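Local coordinates for protein putative enoyl-CoA hydratase (Streptomyces coelicolor A3, PDB 3G64) that probably acts as an enoyl-CoA hydratase, adding water to the double bond of enoyl-CoA thioesters, as a member of the enoyl-CoA hydratase/isomerase (crotonase) family, at residues Val66-Gly71 with Ile117-Gly122. Numbering follows the deposited sequence.
Sequences VLAGEG and IAALHG
His-121 holds its ring between the backbone N and the carbonyl carbon (chi1 57°), and the turn of the ring carries NE2 across to the carbonyl of Gly-69. Val-66 turns CG1 anti to its own N (chi1 176°), which places that methyl 4.3 Å from CB of Ala-119. The two segments run here as adjacent parallel strands of the central crotonase-fold sheet. Both backbone polar groups of Leu-67 face the neighbouring strand: its N donates to Ile-117 O at 2.7 Å, and its O accepts from Ala-119 N at 3.0 Å, both bonds almost straight. On one face of the sheet Val-66 and Ile-117 lie under helix 205-217, touching Ala-213; on the other, Leu-67 packs against Phe-74.

Beyond Ala-119 the strands spread, and a water takes over the ladder, accepting from Gly-69 N at 3.1 Å and lying 2.8 Å from Ala-119 O, a likely acceptor of one of its protons. The imidazole then spans the wider gap. His-121 NE2 donates to Gly-69 O at 2.8 Å with the oxygen in the ring plane, although the donor stands 27° off the carbonyl plane. Gly-71 O lies at the edge of the ring, near its plane, 3.5 Å from His-121 CE1. With an alanine here instead of His-121, Gly-69 O would probably lose its imidazole donor and a gap would be likely to open where the segments diverge. The NE2 bond fixes the ring's rotation beside a bound glycerol, probably from the crystallisation liquor, so that a side-chain bond joins the segments where backbone-to-backbone pairing has ceased.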
ATOM      1  N   VAL A  66      12.995  13.504  18.115  1.00 25.30           N
ATOM      2  CA  VAL A  66      11.598  13.721  18.474  1.00 24.68           C
ATOM      3  C   VAL A  66      11.167  15.079  17.957  1.00 27.69           C
ATOM      4  O   VAL A  66      11.852  16.096  18.166  1.00 29.31           O
ATOM      5  CB  VAL A  66      11.387  13.683  19.997  1.00 28.13           C
ATOM      6  CG1 VAL A  66       9.925  14.003  20.350  1.00 27.50           C
ATOM      7  CG2 VAL A  66      11.808  12.323  20.571  1.00 24.61           C
ATOM      8  N   LEU A  67      10.041  15.095  17.256  1.00 24.77           N
ATOM      9  CA  LEU A  67       9.445  16.335  16.792  1.00 22.69           C
ATOM     10  C   LEU A  67       8.205  16.600  17.667  1.00 23.86           C
ATOM     11  O   LEU A  67       7.297  15.787  17.737  1.00 26.21           O
ATOM     12  CB  LEU A  67       9.071  16.204  15.303  1.00 24.27           C
ATOM     13  CG  LEU A  67       8.406  17.377  14.549  1.00 31.99           C
ATOM     14  CD1 LEU A  67       9.215  18.655  14.688  1.00 27.84           C
ATOM     15  CD2 LEU A  67       8.195  17.050  13.032  1.00 29.79           C
ATOM     16  N   ALA A  68       8.178  17.736  18.337  1.00 24.26           N
ATOM     17  CA  ALA A  68       7.119  18.031  19.305  1.00 27.72           C
ATOM     18  C   ALA A  68       6.569  19.446  19.135  1.00 30.13           C
ATOM     19  O   ALA A  68       7.175  20.272  18.456  1.00 26.86           O
ATOM     20  CB  ALA A  68       7.633  17.832  20.700  1.00 23.69           C
ATOM     21  N   GLY A  69       5.418  19.702  19.757  1.00 27.18           N
ATOM     22  CA  GLY A  69       4.799  21.021  19.794  1.00 23.00           C
ATOM     23  C   GLY A  69       4.235  21.312  21.190  1.00 28.61           C
ATOM     24  O   GLY A  69       3.616  20.442  21.798  1.00 30.16           O
ATOM     25  N   GLU A  70       4.449  22.515  21.711  1.00 29.32           N
ATOM     26  CA  GLU A  70       3.857  22.861  23.016  1.00 35.20           C
ATOM     27  C   GLU A  70       2.519  23.576  22.865  1.00 36.98           C
ATOM     28  O   GLU A  70       2.164  24.014  21.763  1.00 34.82           O
ATOM     29  CB  GLU A  70       4.825  23.674  23.870  1.00 39.52           C
ATOM     30  CG  GLU A  70       5.857  22.795  24.544  1.00 50.59           C
ATOM     31  CD  GLU A  70       7.004  23.573  25.171  1.00 61.11           C
ATOM     32  OE1 GLU A  70       7.016  24.823  25.072  1.00 64.28           O
ATOM     33  OE2 GLU A  70       7.896  22.915  25.755  1.00 61.79           O
ATOM     34  N   GLY A  71       1.773  23.677  23.966  1.00 34.51           N
ATOM     35  CA  GLY A  71       0.483  24.337  23.952  1.00 35.55           C
ATOM     36  C   GLY A  71      -0.672  23.381  23.738  1.00 32.93           C
ATOM     37  O   GLY A  71      -0.596  22.219  24.094  1.00 34.10           O
ATOM     38  N   ILE A 117      10.478  10.682  15.425  1.00 21.22           N
ATOM     39  CA  ILE A 117       9.271  10.354  16.169  1.00 22.57           C
ATOM     40  C   ILE A 117       8.434  11.629  16.369  1.00 25.32           C
ATOM     41  O   ILE A 117       8.934  12.631  16.884  1.00 30.45           O
ATOM     42  CB  ILE A 117       9.671   9.779  17.556  1.00 24.28           C
ATOM     43  CG1 ILE A 117      10.541   8.533  17.356  1.00 28.13           C
ATOM     44  CG2 ILE A 117       8.437   9.546  18.453  1.00 22.16           C
ATOM     45  CD1 ILE A 117      11.608   8.390  18.396  1.00 37.34           C
ATOM     46  N   ALA A 118       7.175  11.606  15.945  1.00 24.38           N
ATOM     47  CA  ALA A 118       6.285  12.753  16.189  1.00 24.53           C
ATOM     48  C   ALA A 118       5.457  12.528  17.445  1.00 25.87           C
ATOM     49  O   ALA A 118       4.766  11.500  17.578  1.00 25.80           O
ATOM     50  CB  ALA A 118       5.376  13.010  14.977  1.00 22.39           C
ATOM     51  N   ALA A 119       5.555  13.470  18.380  1.00 25.27           N
ATOM     52  CA  ALA A 119       4.835  13.384  19.652  1.00 24.13           C
ATOM     53  C   ALA A 119       3.542  14.166  19.475  1.00 23.45           C
ATOM     54  O   ALA A 119       3.560  15.404  19.484  1.00 25.41           O
ATOM     55  CB  ALA A 119       5.689  14.008  20.789  1.00 21.81           C
ATOM     56  N   LEU A 120       2.427  13.467  19.286  1.00 22.05           N
ATOM     57  CA  LEU A 120       1.194  14.124  18.833  1.00 22.40           C
ATOM     58  C   LEU A 120       0.128  14.279  19.914  1.00 25.92           C
ATOM     59  O   LEU A 120      -0.072  13.383  20.737  1.00 26.10           O
ATOM     60  CB  LEU A 120       0.568  13.348  17.669  1.00 21.75           C
ATOM     61  CG  LEU A 120       1.434  13.082  16.421  1.00 24.18           C
ATOM     62  CD1 LEU A 120       0.627  12.248  15.456  1.00 24.37           C
ATOM     63  CD2 LEU A 120       1.812  14.406  15.788  1.00 20.79           C
ATOM     64  N   HIS A 121      -0.596  15.393  19.840  1.00 23.54           N
ATOM     65  CA  HIS A 121      -1.720  15.691  20.738  1.00 28.23           C
ATOM     66  C   HIS A 121      -2.453  16.865  20.090  1.00 25.52           C
ATOM     67  O   HIS A 121      -1.842  17.627  19.319  1.00 23.63           O
ATOM     68  CB  HIS A 121      -1.215  16.087  22.128  1.00 29.76           C
ATOM     69  CG  HIS A 121      -0.277  17.256  22.110  1.00 30.22           C
ATOM     70  ND1 HIS A 121      -0.681  18.544  22.396  1.00 30.29           N
ATOM     71  CD2 HIS A 121       1.042  17.334  21.803  1.00 30.62           C
ATOM     72  CE1 HIS A 121       0.348  19.362  22.273  1.00 32.45           C
ATOM     73  NE2 HIS A 121       1.405  18.655  21.909  1.00 29.40           N
ATOM     74  N   GLY A 122      -3.750  16.992  20.378  1.00 24.75           N
ATOM     75  CA  GLY A 122      -4.587  18.013  19.779  1.00 21.58           C
ATOM     76  C   GLY A 122      -4.407  18.058  18.258  1.00 26.21           C
ATOM     77  O   GLY A 122      -4.170  17.023  17.630  1.00 24.29           O
TER
HETATM   78  O   HOH W   1       4.304  17.364  21.375  1.00 28.56           O